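Local coordinates for pyruvate kinase (Pyrobaculum aerophilum, PDB 3QTG), which catalyses the last step of glycolysis, in which phosphoenolpyruvate and ADP are converted to pyruvate and ATP, at residues Val79-Arg87 against Tyr174-Asp183; Glu100-Asp108 against Ile115-Phe123. One frame throughout, in Å; residues are numbered along the deposited sequence.

Interaction 1: Val79-Arg87 against Tyr174-Asp183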
# COMPACT_ATOMS: atom_id res chain seq x y z
N VAL A 79 -16.64 -21.25 -34.01
CA VAL A 79 -17.98 -21.52 -34.51
C VAL A 79 -18.95 -21.19 -33.39
O VAL A 79 -18.75 -21.58 -32.25
CB VAL A 79 -18.16 -22.97 -35.08
CG1 VAL A 79 -17.19 -23.23 -36.26
CG2 VAL A 79 -18.00 -24.04 -33.99
N ASP A 80 -20.00 -20.45 -33.74
CA ASP A 80 -20.99 -20.03 -32.76
C ASP A 80 -22.29 -20.83 -32.91
O ASP A 80 -22.95 -20.78 -33.95
CB ASP A 80 -21.23 -18.52 -32.90
CG ASP A 80 -21.86 -17.92 -31.66
OD1 ASP A 80 -22.54 -18.67 -30.92
OD2 ASP A 80 -21.68 -16.69 -31.41
N LEU A 81 -22.65 -21.57 -31.87
CA LEU A 81 -23.84 -22.40 -31.93
C LEU A 81 -25.13 -21.60 -31.75
O LEU A 81 -25.18 -20.59 -31.01
CB LEU A 81 -23.78 -23.53 -30.90
CG LEU A 81 -22.66 -24.56 -31.02
CD1 LEU A 81 -22.62 -25.39 -29.77
CD2 LEU A 81 -22.89 -25.44 -32.24
N LYS A 82 -26.18 -22.07 -32.43
CA LYS A 82 -27.48 -21.41 -32.43
C LYS A 82 -28.11 -21.41 -31.03
O LYS A 82 -28.63 -20.39 -30.59
CB LYS A 82 -28.41 -22.10 -33.46
CG LYS A 82 -29.72 -21.35 -33.77
CD LYS A 82 -29.50 -19.82 -33.90
CE LYS A 82 -30.77 -19.05 -34.35
NZ LYS A 82 -30.46 -17.62 -34.74
N GLY A 83 -28.05 -22.53 -30.34
CA GLY A 83 -28.69 -22.63 -29.03
C GLY A 83 -30.20 -22.84 -29.16
O GLY A 83 -30.77 -22.73 -30.24
N PRO A 84 -30.87 -23.15 -28.04
CA PRO A 84 -32.31 -23.38 -28.20
C PRO A 84 -33.08 -22.07 -28.43
O PRO A 84 -32.56 -20.98 -28.18
CB PRO A 84 -32.72 -24.06 -26.89
CG PRO A 84 -31.67 -23.62 -25.87
CD PRO A 84 -30.41 -23.27 -26.64
N SER A 85 -34.29 -22.17 -28.95
CA SER A 85 -35.09 -21.00 -29.16
C SER A 85 -36.51 -21.46 -29.04
O SER A 85 -36.79 -22.67 -29.21
CB SER A 85 -34.86 -20.45 -30.57
OG SER A 85 -35.20 -21.43 -31.54
N ILE A 86 -37.40 -20.52 -28.73
CA ILE A 86 -38.83 -20.78 -28.81
C ILE A 86 -39.37 -19.96 -29.97
O ILE A 86 -39.15 -18.76 -30.03
CB ILE A 86 -39.56 -20.45 -27.47
CG1 ILE A 86 -39.08 -21.39 -26.36
CG2 ILE A 86 -41.08 -20.52 -27.66
CD1 ILE A 86 -39.78 -21.21 -25.01
N ARG A 87 -40.05 -20.64 -30.90
CA ARG A 87 -40.55 -19.97 -32.09
C ARG A 87 -42.04 -20.15 -32.27
O ARG A 87 -42.59 -21.15 -31.82
CB ARG A 87 -39.80 -20.48 -33.32
CG ARG A 87 -38.35 -20.04 -33.31
CD ARG A 87 -37.48 -20.78 -34.31
NE ARG A 87 -36.11 -20.26 -34.18
CZ ARG A 87 -35.65 -19.17 -34.78
NH1 ARG A 87 -36.43 -18.47 -35.60
NH2 ARG A 87 -34.40 -18.77 -34.58
N TYR A 174 -35.70 -19.05 -20.27
CA TYR A 174 -36.42 -20.30 -20.47
C TYR A 174 -35.71 -21.54 -19.88
O TYR A 174 -34.53 -21.77 -20.13
CB TYR A 174 -36.63 -20.54 -21.96
CG TYR A 174 -37.42 -19.49 -22.71
CD1 TYR A 174 -38.63 -18.97 -22.22
CD2 TYR A 174 -36.97 -19.05 -23.95
CE1 TYR A 174 -39.34 -18.01 -22.95
CE2 TYR A 174 -37.66 -18.11 -24.68
CZ TYR A 174 -38.85 -17.61 -24.18
OH TYR A 174 -39.52 -16.69 -24.94
N ASP A 175 -36.45 -22.36 -19.14
CA ASP A 175 -35.91 -23.61 -18.64
C ASP A 175 -35.99 -24.72 -19.70
O ASP A 175 -36.87 -25.57 -19.67
CB ASP A 175 -36.62 -24.01 -17.35
CG ASP A 175 -36.09 -25.31 -16.76
OD1 ASP A 175 -34.95 -25.71 -17.08
OD2 ASP A 175 -36.83 -25.93 -15.96
N ILE A 176 -35.05 -24.70 -20.64
CA ILE A 176 -35.02 -25.70 -21.71
C ILE A 176 -33.79 -26.63 -21.62
O ILE A 176 -32.64 -26.17 -21.57
CB ILE A 176 -35.07 -25.05 -23.12
CG1 ILE A 176 -36.40 -24.32 -23.33
CG2 ILE A 176 -34.89 -26.09 -24.21
CD1 ILE A 176 -36.36 -23.29 -24.47
N SER A 177 -34.05 -27.95 -21.62
CA SER A 177 -33.00 -28.98 -21.62
C SER A 177 -31.94 -28.75 -22.71
O SER A 177 -32.26 -28.37 -23.84
CB SER A 177 -33.62 -30.37 -21.77
OG SER A 177 -34.50 -30.66 -20.70
N THR A 178 -30.67 -28.99 -22.36
CA THR A 178 -29.56 -28.76 -23.31
C THR A 178 -28.58 -29.95 -23.38
O THR A 178 -28.62 -30.82 -22.50
CB THR A 178 -28.76 -27.48 -22.95
OG1 THR A 178 -28.19 -27.65 -21.65
CG2 THR A 178 -29.64 -26.26 -22.96
N PRO A 179 -27.70 -29.99 -24.41
CA PRO A 179 -27.58 -29.05 -25.55
C PRO A 179 -28.80 -29.18 -26.46
O PRO A 179 -29.49 -30.19 -26.42
CB PRO A 179 -26.33 -29.54 -26.30
CG PRO A 179 -25.64 -30.47 -25.37
CD PRO A 179 -26.71 -31.08 -24.53
N ALA A 180 -29.06 -28.14 -27.25
CA ALA A 180 -30.19 -28.13 -28.17
C ALA A 180 -29.99 -29.17 -29.27
O ALA A 180 -28.88 -29.36 -29.79
CB ALA A 180 -30.38 -26.75 -28.77
N GLU A 181 -31.09 -29.83 -29.63
CA GLU A 181 -31.09 -30.87 -30.66
C GLU A 181 -30.46 -30.36 -31.94
O GLU A 181 -29.71 -31.07 -32.61
CB GLU A 181 -32.53 -31.36 -30.91
CG GLU A 181 -32.62 -32.84 -31.25
CD GLU A 181 -33.83 -33.20 -32.09
OE1 GLU A 181 -33.68 -34.07 -32.98
OE2 GLU A 181 -34.93 -32.63 -31.88
N GLU A 182 -30.74 -29.10 -32.27
CA GLU A 182 -30.20 -28.44 -33.46
C GLU A 182 -28.68 -28.18 -33.34
O GLU A 182 -27.97 -28.12 -34.35
CB GLU A 182 -30.92 -27.11 -33.73
CG GLU A 182 -32.44 -27.20 -33.89
CD GLU A 182 -33.21 -27.24 -32.56
OE1 GLU A 182 -34.06 -28.15 -32.39
OE2 GLU A 182 -32.96 -26.37 -31.68
N ASP A 183 -28.19 -28.01 -32.11
CA ASP A 183 -26.76 -27.83 -31.88
C ASP A 183 -26.03 -29.17 -32.10
O ASP A 183 -25.03 -29.23 -32.83
CB ASP A 183 -26.48 -27.28 -30.47
CG ASP A 183 -26.90 -25.81 -30.31
OD1 ASP A 183 -27.12 -25.12 -31.34
OD2 ASP A 183 -27.02 -25.34 -29.16
O HOH W 1 -34.92 -25.18 -29.99
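I86 sets its CD1 methyl squarely on the ring of Y174, 3.5 Å from the ring centroid and only 3° off the normal, a CH-pi contact made over the middle of the face. The extended chi2 of I86 (-177°) carries that methyl out to the ring, while CG1, one carbon back, meets CD1 of I176 at 3.8 Å; the long CG1-CD1 arm of isoleucine thus reaches both partners. The phenol end of Y174 is held elsewhere, its OH bonding to the carbonyl of I167. P84 points its CB toward the other segment, 4.0 Å from both I176 CG2 and the small CB of A180, the N-cap residue of helix 181-190. Next to it, G83 has backbone angles that call for glycine, and its N donates to OD1 of D183 on the syn lone pair (2.9 Å, 163°). The D183 carboxylate lies beside G83 with both oxygens near it, OD2 being 3.2 Å from G83 CA. With an alanine at the place of D183, the buried G83 N-H would probably lose its acceptor and the 82-84 loop its tie to helix 181-190. A water bridges S85 N and E182 OE2. D80, a probable potassium ligand, ends barrel strand 76-80; the contact thus lies where the chain leaves the TIM barrel of pyruvate kinase for the B domain and returns to it.

Interaction 2: Glu100-Asp108 against Ile115-Phe123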
# COMPACT_ATOMS: atom_id res chain seq x y z
N GLU A 100 -54.51 -4.14 -29.26
CA GLU A 100 -55.17 -5.46 -29.36
C GLU A 100 -54.74 -6.44 -28.26
O GLU A 100 -53.55 -6.57 -27.96
CB GLU A 100 -54.90 -6.09 -30.73
CG GLU A 100 -55.70 -7.38 -31.04
CD GLU A 100 -55.50 -7.90 -32.47
OE1 GLU A 100 -55.05 -7.13 -33.35
OE2 GLU A 100 -55.83 -9.09 -32.73
N VAL A 101 -55.70 -7.12 -27.65
CA VAL A 101 -55.41 -8.21 -26.72
C VAL A 101 -55.16 -9.49 -27.54
O VAL A 101 -56.05 -10.00 -28.22
CB VAL A 101 -56.52 -8.38 -25.65
CG1 VAL A 101 -56.13 -9.42 -24.61
CG2 VAL A 101 -56.82 -7.02 -24.96
N VAL A 102 -53.92 -9.97 -27.49
CA VAL A 102 -53.46 -11.09 -28.28
C VAL A 102 -53.37 -12.34 -27.39
O VAL A 102 -52.88 -12.27 -26.26
CB VAL A 102 -52.07 -10.77 -28.94
CG1 VAL A 102 -51.62 -11.91 -29.83
CG2 VAL A 102 -52.15 -9.47 -29.77
N LYS A 103 -53.81 -13.47 -27.91
CA LYS A 103 -53.78 -14.73 -27.17
C LYS A 103 -52.69 -15.69 -27.67
O LYS A 103 -52.54 -15.90 -28.88
CB LYS A 103 -55.15 -15.41 -27.20
CG LYS A 103 -55.24 -16.67 -26.35
CD LYS A 103 -56.55 -16.74 -25.58
CE LYS A 103 -56.81 -18.12 -25.02
NZ LYS A 103 -58.27 -18.39 -24.84
N PHE A 104 -51.92 -16.23 -26.73
CA PHE A 104 -50.92 -17.27 -27.01
C PHE A 104 -51.38 -18.57 -26.38
O PHE A 104 -51.82 -18.57 -25.23
CB PHE A 104 -49.54 -16.90 -26.43
CG PHE A 104 -48.97 -15.60 -26.96
CD1 PHE A 104 -49.53 -14.38 -26.60
CD2 PHE A 104 -47.86 -15.62 -27.80
CE1 PHE A 104 -48.99 -13.18 -27.07
CE2 PHE A 104 -47.31 -14.46 -28.29
CZ PHE A 104 -47.87 -13.21 -27.92
N LYS A 105 -51.29 -19.67 -27.12
CA LYS A 105 -51.65 -20.98 -26.60
C LYS A 105 -50.54 -21.94 -26.88
O LYS A 105 -49.87 -21.85 -27.91
CB LYS A 105 -52.97 -21.52 -27.21
CG LYS A 105 -54.19 -20.67 -26.87
CD LYS A 105 -55.50 -21.16 -27.51
CE LYS A 105 -56.46 -19.96 -27.72
NZ LYS A 105 -57.88 -20.27 -28.27
N LEU A 106 -50.37 -22.88 -25.95
CA LEU A 106 -49.48 -24.00 -26.15
C LEU A 106 -49.97 -24.91 -27.29
O LEU A 106 -50.94 -25.65 -27.13
CB LEU A 106 -49.31 -24.77 -24.84
CG LEU A 106 -48.35 -25.96 -24.79
CD1 LEU A 106 -46.96 -25.56 -25.09
CD2 LEU A 106 -48.43 -26.63 -23.41
N SER A 107 -49.26 -24.86 -28.41
CA SER A 107 -49.68 -25.50 -29.66
C SER A 107 -48.61 -25.33 -30.72
O SER A 107 -47.93 -24.30 -30.76
CB SER A 107 -50.96 -24.84 -30.18
OG SER A 107 -51.29 -25.34 -31.48
N ASP A 108 -48.48 -26.31 -31.59
CA ASP A 108 -47.58 -26.24 -32.73
C ASP A 108 -48.31 -25.78 -34.00
O ASP A 108 -47.69 -25.61 -35.05
CB ASP A 108 -46.86 -27.58 -32.96
CG ASP A 108 -47.82 -28.73 -33.20
OD1 ASP A 108 -49.02 -28.58 -32.92
OD2 ASP A 108 -47.36 -29.79 -33.66
N ILE A 115 -51.91 -17.15 -31.35
CA ILE A 115 -50.50 -17.38 -31.68
C ILE A 115 -50.07 -18.71 -31.07
O ILE A 115 -50.15 -18.88 -29.84
CB ILE A 115 -49.53 -16.26 -31.16
CG1 ILE A 115 -50.04 -14.84 -31.42
CG2 ILE A 115 -48.10 -16.47 -31.69
CD1 ILE A 115 -50.61 -14.61 -32.82
N PRO A 116 -49.62 -19.66 -31.91
CA PRO A 116 -49.20 -20.93 -31.36
C PRO A 116 -47.73 -20.92 -30.88
O PRO A 116 -46.81 -20.53 -31.61
CB PRO A 116 -49.42 -21.88 -32.54
CG PRO A 116 -49.19 -21.04 -33.75
CD PRO A 116 -49.48 -19.62 -33.38
N VAL A 117 -47.51 -21.36 -29.65
CA VAL A 117 -46.17 -21.46 -29.09
C VAL A 117 -45.93 -22.90 -28.63
O VAL A 117 -46.49 -23.31 -27.61
CB VAL A 117 -45.94 -20.47 -27.94
CG1 VAL A 117 -44.49 -20.47 -27.52
CG2 VAL A 117 -46.35 -19.05 -28.34
N PRO A 118 -45.15 -23.69 -29.41
CA PRO A 118 -44.99 -25.12 -29.11
C PRO A 118 -43.98 -25.47 -28.01
O PRO A 118 -43.25 -26.45 -28.12
CB PRO A 118 -44.56 -25.69 -30.47
CG PRO A 118 -43.79 -24.64 -31.08
CD PRO A 118 -44.45 -23.33 -30.65
N ASN A 119 -43.93 -24.68 -26.95
CA ASN A 119 -43.00 -25.00 -25.87
C ASN A 119 -43.54 -24.57 -24.53
O ASN A 119 -43.76 -23.37 -24.30
CB ASN A 119 -41.63 -24.37 -26.13
CG ASN A 119 -40.52 -25.15 -25.46
OD1 ASN A 119 -40.69 -25.61 -24.33
ND2 ASN A 119 -39.40 -25.35 -26.16
N LYS A 120 -43.75 -25.54 -23.63
CA LYS A 120 -44.31 -25.24 -22.31
C LYS A 120 -43.42 -24.31 -21.48
O LYS A 120 -43.92 -23.57 -20.65
CB LYS A 120 -44.61 -26.51 -21.49
CG LYS A 120 -45.73 -26.28 -20.40
CD LYS A 120 -45.68 -27.37 -19.34
CE LYS A 120 -46.61 -27.09 -18.13
NZ LYS A 120 -47.99 -27.65 -18.31
N ALA A 121 -42.11 -24.36 -21.72
CA ALA A 121 -41.16 -23.48 -21.02
C ALA A 121 -41.51 -21.99 -21.18
O ALA A 121 -41.22 -21.20 -20.28
CB ALA A 121 -39.73 -23.77 -21.45
N PHE A 122 -42.13 -21.62 -22.31
CA PHE A 122 -42.63 -20.26 -22.52
C PHE A 122 -43.69 -19.96 -21.46
O PHE A 122 -43.67 -18.92 -20.80
CB PHE A 122 -43.21 -20.06 -23.92
CG PHE A 122 -43.82 -18.67 -24.16
CD1 PHE A 122 -43.00 -17.55 -24.35
CD2 PHE A 122 -45.19 -18.50 -24.16
CE1 PHE A 122 -43.55 -16.28 -24.55
CE2 PHE A 122 -45.77 -17.24 -24.37
CZ PHE A 122 -44.93 -16.12 -24.57
N PHE A 123 -44.62 -20.89 -21.29
CA PHE A 123 -45.73 -20.68 -20.35
C PHE A 123 -45.26 -20.71 -18.89
O PHE A 123 -45.76 -19.92 -18.09
CB PHE A 123 -46.92 -21.59 -20.70
CG PHE A 123 -47.42 -21.35 -22.09
CD1 PHE A 123 -48.35 -20.34 -22.34
CD2 PHE A 123 -46.87 -22.05 -23.17
CE1 PHE A 123 -48.77 -20.06 -23.65
CE2 PHE A 123 -47.28 -21.76 -24.48
CZ PHE A 123 -48.24 -20.77 -24.72
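F104 and I115 pair side by side in a parallel bridge between strands 101-106 and 115-117, the latter an outermost strand, within the chain, of the mixed sheet in the B domain of pyruvate kinase. Backbone bonds set the register: I115 N donates almost straight to K103 O (2.8 Å, 177°), K105 N to I115 O, and V117 N to K105 O. P116 has no N-H to give, but its place in the strand asks for none, since the bonds fall to I115 and V117. At the far end S107 N donates to V117 O (3.3 Å).

Apolar contacts fill the face that carries F104, I115 and V117. I115 CG1 lies over one face of the F104 ring, offset toward its rim, and also meets V102 CG1 at 3.7 Å. V117 CG2 approaches the same ring at its edge, 3.8 Å from CD2; beta-branched residues suit both strand positions. The ring of F122 stands obliquely to that of F104, with planes at 37°, and I151 of strand 150-155 touches both.

N119 is the N-cap of helix 120-125, its OD1 accepting from A121 N. The F123 ring of this helix packs against L106, whose CB rests 3.6 Å from F123 CE2. With CG anti to the backbone N (chi1 -177°), the isobutyl end of L106 extends to the helix start, where its CD1 comes to 3.5 Å from K120 N.

How the interactions relate
Interaction 2 falls within the excursion that interaction 1 brackets: the chain leaves barrel strand 76-80 through 79-87, forms the mixed sheet holding 100-108 and 115-123, and comes back through 174-183 into helix 181-190. The centres lie 19 Å apart, yet the two meet directly. I86 CG2 packs on V117 CG1 at 3.4 Å. I86 CD1 lies 3.6 Å from F122 N, and the OH of Y174 comes to 3.6 Å from F122 CD1, so helix 120-125 rests on the two connecting segments. The B domain is therefore joined to the barrel by paired linkers packed against its own core. In pyruvate kinases this domain closes over the active site, and R87, which probably binds ATP, lies on the outgoing linker.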